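Local coordinates for Kiaa0380 (Homo sapiens, PDB 1HTJ), which probably links heterotrimeric G protein signalling to Rho GTPases, acting as a guanine nucleotide exchange factor whose RGS-like domain is the part described here, at residues Q32-L37 and L61-A66; D28-F31 and K36-S39. The protein carries 3 engineered substitutions. All coordinates share one frame; numbering follows the deposited sequence.

Contact 1 of 2, residues Q32-L37 and L61-A66; sequences QDLEKL and LFYLCA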
ATOM      1  N   GLN A  32      -1.381 -14.527  -3.701  1.00 56.54           N
ATOM      2  CA  GLN A  32      -1.033 -15.277  -2.506  1.00 57.39           C
ATOM      3  C   GLN A  32       0.215 -14.756  -1.771  1.00 57.21           C
ATOM      4  O   GLN A  32       0.293 -14.832  -0.538  1.00 57.20           O
ATOM      5  CB  GLN A  32      -0.834 -16.741  -2.904  1.00 58.63           C
ATOM      6  CG  GLN A  32      -0.688 -17.707  -1.753  1.00 60.60           C
ATOM      7  CD  GLN A  32      -0.681 -19.156  -2.221  1.00 61.57           C
ATOM      8  OE1 GLN A  32      -0.484 -20.070  -1.421  1.00 62.63           O
ATOM      9  NE2 GLN A  32      -0.903 -19.372  -3.522  1.00 61.88           N
ATOM     10  N   ASP A  33       1.166 -14.206  -2.529  1.00 56.77           N
ATOM     11  CA  ASP A  33       2.432 -13.717  -1.983  1.00 56.16           C
ATOM     12  C   ASP A  33       2.652 -12.214  -2.113  1.00 55.52           C
ATOM     13  O   ASP A  33       2.825 -11.697  -3.212  1.00 55.26           O
ATOM     14  CB  ASP A  33       3.579 -14.453  -2.685  1.00 57.23           C
ATOM     15  CG  ASP A  33       4.944 -14.171  -2.066  1.00 57.61           C
ATOM     16  OD1 ASP A  33       5.062 -13.301  -1.172  1.00 57.87           O
ATOM     17  OD2 ASP A  33       5.909 -14.838  -2.496  1.00 58.66           O
ATOM     18  N   LEU A  34       2.681 -11.519  -0.984  1.00 54.92           N
ATOM     19  CA  LEU A  34       2.889 -10.079  -0.989  1.00 54.60           C
ATOM     20  C   LEU A  34       4.132  -9.692  -1.788  1.00 54.71           C
ATOM     21  O   LEU A  34       4.130  -8.705  -2.528  1.00 53.76           O
ATOM     22  CB  LEU A  34       3.003  -9.565   0.448  1.00 54.28           C
ATOM     23  CG  LEU A  34       3.179  -8.058   0.651  1.00 54.39           C
ATOM     24  CD1 LEU A  34       2.120  -7.273  -0.106  1.00 54.26           C
ATOM     25  CD2 LEU A  34       3.092  -7.760   2.125  1.00 54.70           C
ATOM     26  N   GLU A  35       5.191 -10.480  -1.639  1.00 55.50           N
ATOM     27  CA  GLU A  35       6.443 -10.223  -2.344  1.00 56.43           C
ATOM     28  C   GLU A  35       6.241 -10.189  -3.849  1.00 56.47           C
ATOM     29  O   GLU A  35       6.902  -9.436  -4.557  1.00 56.81           O
ATOM     30  CB  GLU A  35       7.479 -11.295  -2.006  1.00 57.26           C
ATOM     31  CG  GLU A  35       8.000 -11.222  -0.585  1.00 58.91           C
ATOM     32  CD  GLU A  35       8.507  -9.840  -0.238  1.00 59.73           C
ATOM     33  OE1 GLU A  35       9.245  -9.256  -1.065  1.00 60.73           O
ATOM     34  OE2 GLU A  35       8.168  -9.338   0.856  1.00 60.45           O
ATOM     35  N   LYS A  36       5.334 -11.022  -4.336  1.00 56.39           N
ATOM     36  CA  LYS A  36       5.049 -11.061  -5.759  1.00 56.64           C
ATOM     37  C   LYS A  36       4.141  -9.885  -6.100  1.00 56.13           C
ATOM     38  O   LYS A  36       4.348  -9.184  -7.089  1.00 55.87           O
ATOM     39  CB  LYS A  36       4.347 -12.374  -6.127  1.00 57.15           C
ATOM     40  CG  LYS A  36       5.140 -13.633  -5.811  1.00 57.74           C
ATOM     41  CD  LYS A  36       4.437 -14.869  -6.379  1.00 58.27           C
ATOM     42  CE  LYS A  36       5.250 -16.137  -6.157  1.00 58.43           C
ATOM     43  NZ  LYS A  36       5.333 -16.502  -4.718  1.00 58.96           N
ATOM     44  N   LEU A  37       3.134  -9.693  -5.253  1.00 55.75           N
ATOM     45  CA  LEU A  37       2.148  -8.635  -5.403  1.00 55.32           C
ATOM     46  C   LEU A  37       2.793  -7.247  -5.445  1.00 55.35           C
ATOM     47  O   LEU A  37       2.372  -6.395  -6.227  1.00 54.92           O
ATOM     48  CB  LEU A  37       1.147  -8.741  -4.251  1.00 55.16           C
ATOM     49  CG  LEU A  37      -0.276  -8.201  -4.409  1.00 55.71           C
ATOM     50  CD1 LEU A  37      -0.935  -8.735  -5.684  1.00 54.86           C
ATOM     51  CD2 LEU A  37      -1.076  -8.603  -3.170  1.00 55.18           C
ATOM     52  N   LEU A  61      -0.969   0.143   3.286  1.00 33.98           N
ATOM     53  CA  LEU A  61      -0.495   1.414   2.764  1.00 34.28           C
ATOM     54  C   LEU A  61       0.776   1.794   3.499  1.00 34.84           C
ATOM     55  O   LEU A  61       1.710   2.347   2.910  1.00 35.27           O
ATOM     56  CB  LEU A  61      -1.557   2.520   2.909  1.00 33.53           C
ATOM     57  CG  LEU A  61      -2.728   2.465   1.912  1.00 33.11           C
ATOM     58  CD1 LEU A  61      -3.645   3.674   2.121  1.00 31.96           C
ATOM     59  CD2 LEU A  61      -2.177   2.452   0.468  1.00 31.71           C
ATOM     60  N   PHE A  62       0.811   1.495   4.790  1.00 35.07           N
ATOM     61  CA  PHE A  62       1.989   1.783   5.585  1.00 35.70           C
ATOM     62  C   PHE A  62       3.161   0.975   5.014  1.00 36.45           C
ATOM     63  O   PHE A  62       4.237   1.513   4.708  1.00 35.95           O
ATOM     64  CB  PHE A  62       1.762   1.380   7.039  1.00 35.39           C
ATOM     65  CG  PHE A  62       3.020   1.351   7.842  1.00 36.50           C
ATOM     66  CD1 PHE A  62       3.770   2.521   8.024  1.00 36.13           C
ATOM     67  CD2 PHE A  62       3.508   0.148   8.356  1.00 36.38           C
ATOM     68  CE1 PHE A  62       4.983   2.490   8.699  1.00 36.10           C
ATOM     69  CE2 PHE A  62       4.727   0.108   9.039  1.00 36.70           C
ATOM     70  CZ  PHE A  62       5.466   1.283   9.210  1.00 36.40           C
ATOM     71  N   TYR A  63       2.929  -0.325   4.861  1.00 36.55           N
ATOM     72  CA  TYR A  63       3.939  -1.232   4.337  1.00 37.57           C
ATOM     73  C   TYR A  63       4.498  -0.744   2.990  1.00 37.54           C
ATOM     74  O   TYR A  63       5.717  -0.744   2.767  1.00 37.15           O
ATOM     75  CB  TYR A  63       3.329  -2.632   4.166  1.00 38.49           C
ATOM     76  CG  TYR A  63       4.301  -3.648   3.643  1.00 39.35           C
ATOM     77  CD1 TYR A  63       4.910  -4.557   4.501  1.00 39.64           C
ATOM     78  CD2 TYR A  63       4.633  -3.687   2.294  1.00 39.70           C
ATOM     79  CE1 TYR A  63       5.830  -5.488   4.023  1.00 40.62           C
ATOM     80  CE2 TYR A  63       5.555  -4.612   1.804  1.00 40.58           C
ATOM     81  CZ  TYR A  63       6.145  -5.509   2.673  1.00 40.69           C
ATOM     82  OH  TYR A  63       7.029  -6.443   2.192  1.00 42.27           O
ATOM     83  N   LEU A  64       3.598  -0.336   2.099  1.00 36.86           N
ATOM     84  CA  LEU A  64       3.988   0.135   0.785  1.00 37.14           C
ATOM     85  C   LEU A  64       4.804   1.430   0.855  1.00 37.82           C
ATOM     86  O   LEU A  64       5.693   1.671   0.022  1.00 37.17           O
ATOM     87  CB  LEU A  64       2.741   0.340  -0.086  1.00 36.47           C
ATOM     88  CG  LEU A  64       1.990  -0.934  -0.512  1.00 36.77           C
ATOM     89  CD1 LEU A  64       0.727  -0.573  -1.272  1.00 35.89           C
ATOM     90  CD2 LEU A  64       2.892  -1.787  -1.387  1.00 36.16           C
ATOM     91  N   CYS A  65       4.490   2.273   1.834  1.00 38.05           N
ATOM     92  CA  CYS A  65       5.215   3.526   1.978  1.00 38.73           C
ATOM     93  C   CYS A  65       6.595   3.255   2.568  1.00 39.48           C
ATOM     94  O   CYS A  65       7.579   3.833   2.123  1.00 38.87           O
ATOM     95  CB  CYS A  65       4.418   4.509   2.840  1.00 38.14           C
ATOM     96  SG  CYS A  65       3.039   5.324   1.954  1.00 35.89           S
ATOM     97  N   ALA A  66       6.658   2.358   3.551  1.00 40.75           N
ATOM     98  CA  ALA A  66       7.928   1.987   4.180  1.00 42.49           C
ATOM     99  C   ALA A  66       8.806   1.345   3.117  1.00 43.70           C
ATOM    100  O   ALA A  66      10.020   1.516   3.109  1.00 44.09           O
ATOM    101  CB  ALA A  66       7.698   1.009   5.325  1.00 41.96           C
TER

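Contact 2 of 2, residues D28-F31 and K36-S39; sequences DIIF and KLKS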
ATOM      1  N   ASP A  28      -3.388 -16.412  -9.212  1.00 62.35           N
ATOM      2  CA  ASP A  28      -3.485 -17.209  -7.993  1.00 62.15           C
ATOM      3  C   ASP A  28      -2.143 -17.171  -7.253  1.00 61.29           C
ATOM      4  O   ASP A  28      -2.092 -17.050  -6.029  1.00 61.13           O
ATOM      5  CB  ASP A  28      -3.828 -18.661  -8.346  1.00 63.38           C
ATOM      6  CG  ASP A  28      -4.904 -18.770  -9.416  1.00 64.57           C
ATOM      7  OD1 ASP A  28      -4.949 -19.817 -10.108  1.00 65.24           O
ATOM      8  OD2 ASP A  28      -5.711 -17.818  -9.563  1.00 65.20           O
ATOM      9  N   ILE A  29      -1.055 -17.284  -8.009  1.00 60.15           N
ATOM     10  CA  ILE A  29       0.276 -17.264  -7.422  1.00 59.26           C
ATOM     11  C   ILE A  29       0.603 -15.881  -6.864  1.00 58.28           C
ATOM     12  O   ILE A  29       1.058 -15.750  -5.727  1.00 58.12           O
ATOM     13  CB  ILE A  29       1.349 -17.664  -8.461  1.00 59.20           C
ATOM     14  CG1 ILE A  29       1.199 -19.144  -8.819  1.00 59.67           C
ATOM     15  CG2 ILE A  29       2.736 -17.399  -7.915  1.00 59.49           C
ATOM     16  CD1 ILE A  29       1.174 -20.081  -7.610  1.00 59.68           C
ATOM     17  N   ILE A  30       0.351 -14.854  -7.667  1.00 57.23           N
ATOM     18  CA  ILE A  30       0.612 -13.480  -7.266  1.00 56.22           C
ATOM     19  C   ILE A  30      -0.189 -13.001  -6.050  1.00 55.70           C
ATOM     20  O   ILE A  30       0.389 -12.501  -5.092  1.00 55.48           O
ATOM     21  CB  ILE A  30       0.366 -12.525  -8.447  1.00 56.06           C
ATOM     22  CG1 ILE A  30       1.332 -12.878  -9.583  1.00 55.84           C
ATOM     23  CG2 ILE A  30       0.560 -11.080  -8.009  1.00 56.15           C
ATOM     24  CD1 ILE A  30       1.157 -12.061 -10.828  1.00 55.58           C
ATOM     25  N   PHE A  31      -1.508 -13.164  -6.077  1.00 55.03           N
ATOM     26  CA  PHE A  31      -2.351 -12.715  -4.965  1.00 55.03           C
ATOM     27  C   PHE A  31      -2.039 -13.383  -3.634  1.00 55.59           C
ATOM     28  O   PHE A  31      -2.367 -12.869  -2.567  1.00 55.82           O
ATOM     29  CB  PHE A  31      -3.830 -12.920  -5.306  1.00 53.01           C
ATOM     30  CG  PHE A  31      -4.359 -11.920  -6.276  1.00 51.21           C
ATOM     31  CD1 PHE A  31      -4.901 -12.323  -7.489  1.00 50.61           C
ATOM     32  CD2 PHE A  31      -4.310 -10.562  -5.981  1.00 50.23           C
ATOM     33  CE1 PHE A  31      -5.387 -11.387  -8.398  1.00 50.36           C
ATOM     34  CE2 PHE A  31      -4.792  -9.620  -6.878  1.00 49.68           C
ATOM     35  CZ  PHE A  31      -5.332 -10.030  -8.091  1.00 49.66           C
ATOM     36  N   LYS A  36       5.334 -11.022  -4.336  1.00 56.39           N
ATOM     37  CA  LYS A  36       5.049 -11.061  -5.759  1.00 56.64           C
ATOM     38  C   LYS A  36       4.141  -9.885  -6.100  1.00 56.13           C
ATOM     39  O   LYS A  36       4.348  -9.184  -7.089  1.00 55.87           O
ATOM     40  CB  LYS A  36       4.347 -12.374  -6.127  1.00 57.15           C
ATOM     41  CG  LYS A  36       5.140 -13.633  -5.811  1.00 57.74           C
ATOM     42  CD  LYS A  36       4.437 -14.869  -6.379  1.00 58.27           C
ATOM     43  CE  LYS A  36       5.250 -16.137  -6.157  1.00 58.43           C
ATOM     44  NZ  LYS A  36       5.333 -16.502  -4.718  1.00 58.96           N
ATOM     45  N   LEU A  37       3.134  -9.693  -5.253  1.00 55.75           N
ATOM     46  CA  LEU A  37       2.148  -8.635  -5.403  1.00 55.32           C
ATOM     47  C   LEU A  37       2.793  -7.247  -5.445  1.00 55.35           C
ATOM     48  O   LEU A  37       2.372  -6.395  -6.227  1.00 54.92           O
ATOM     49  CB  LEU A  37       1.147  -8.741  -4.251  1.00 55.16           C
ATOM     50  CG  LEU A  37      -0.276  -8.201  -4.409  1.00 55.71           C
ATOM     51  CD1 LEU A  37      -0.935  -8.735  -5.684  1.00 54.86           C
ATOM     52  CD2 LEU A  37      -1.076  -8.603  -3.170  1.00 55.18           C
ATOM     53  N   LYS A  38       3.820  -7.028  -4.621  1.00 55.64           N
ATOM     54  CA  LYS A  38       4.520  -5.735  -4.578  1.00 56.36           C
ATOM     55  C   LYS A  38       5.065  -5.378  -5.949  1.00 56.23           C
ATOM     56  O   LYS A  38       5.109  -4.207  -6.333  1.00 56.26           O
ATOM     57  CB  LYS A  38       5.717  -5.767  -3.619  1.00 56.86           C
ATOM     58  CG  LYS A  38       5.414  -6.212  -2.201  1.00 57.79           C
ATOM     59  CD  LYS A  38       6.628  -6.029  -1.295  1.00 58.05           C
ATOM     60  CE  LYS A  38       7.871  -6.693  -1.862  1.00 58.02           C
ATOM     61  NZ  LYS A  38       9.044  -6.477  -0.976  1.00 58.09           N
ATOM     62  N   SER A  39       5.485  -6.410  -6.671  1.00 55.82           N
ATOM     63  CA  SER A  39       6.067  -6.264  -7.995  1.00 55.64           C
ATOM     64  C   SER A  39       5.060  -6.243  -9.137  1.00 54.92           C
ATOM     65  O   SER A  39       5.434  -5.969 -10.278  1.00 55.09           O
ATOM     66  CB  SER A  39       7.055  -7.407  -8.236  1.00 56.15           C
ATOM     67  OG  SER A  39       7.935  -7.537  -7.133  1.00 57.73           O
TER

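Contact 1 of 2, residues Q32-L37 and L61-A66
L34 lays its methyl CD2 on one face of the Y63 ring, and this single methyl makes the close packing of the contact. It stands 4.0 Å from the centroid of the Y63 ring, 16° off the ring normal, the geometry of a CH-pi contact; the offset toward the rim brings L34 CD2 within 3.8 Å of Y63 CZ. The two side chains advance from opposite directions, each with CG anti to its own backbone N (chi1 -178° in L34, -179° in Y63), which extends both toward each other, the CA atoms of L34 and Y63 being 10.4 Å apart. Both residues are buried, and M129 and I132 of helix 118-144 pack against L34 and Y63 respectively. Helices 34-39 and 58-69 thus meet inside the all-helical RGS-like domain, the former started by D33 as N-cap: D33 OD1 accepts from E35 N at 2.9 Å, met from above the carboxylate plane. The solvent side is looser. There the exposed E35 starts away from helix 58-69, but the bend at chi2 brings E35 OE2 to 3.4 Å from Y63 OH, while its other oxygen, OE1, takes a salt bridge from K38. With the Y63 ring cut back to an alanine, L34 CD2 would probably lose the face it rests on, and E35 OE2 the hydroxyl beside it, leaving a gap between the two helices.

Contact 2 of 2, residues D28-F31 and K36-S39
I30 overlaps L37 through its CG2 branch, which reaches L37 CD1 at 3.6 Å and also lies against the L37 backbone at CA. L37 CD1 serves a second partner: F31 CD2 is 3.8 Å away, the methyl approaching the ring obliquely. F31 leaves its backbone pointing away from segment 36-39, yet its ring atoms CD2 and CE2 still come near the end of L37. Chi1 of -154° in L37 is well short of a full anti arrangement, and places CD1 where it touches both I30 and F31. Further out, the aliphatic part of K36 passes I29. Here the packing is tight: I29 CG2 lies 3.3 Å from K36 CE and 3.4 Å from K36 CD, closer than usual carbon contacts. The K36 chain is extended as far as CE and bends only at chi4 (68°), where NZ turns to its salt bridge with D33; the contact with I29 is therefore made by methylene groups rather than by the charge. Around this apolar patch, H43 of helix 41-54 touches I30, F31 and L37, and Y139 meets the F31 ring edge-to-face. The nearest CA atoms across the contact, those of I30 and K36, are 5.3 Å apart, a closeness that owes much to the link of only four residues between the segments. The arrangement is that of two short consecutive helices, 27-32 and 34-39, joined by a tight turn at D33 in the N-terminal part of the all-helical RGS-like domain.

Overall arrangement
Helix 34-39 is common to both contacts, and K36 and L37 belong to a segment of each. Along the chain, helix 27-32 comes first, then helix 34-39, and, after helix 41-54, helix 58-69. Contact 2 is therefore local, with four residues between its segments, whereas contact 1 spans 23, most of them helical. Their centres are about 9 Å apart, and the two touch where Y63 OH lies 3.5 Å from K38 CD. The centre of contact 1 lies about 6 Å from the centre of the chain, that of contact 2 about 13 Å. Helix 34-39 thus connects the first modelled helix, 27-32, to the interior of this RGS-like domain.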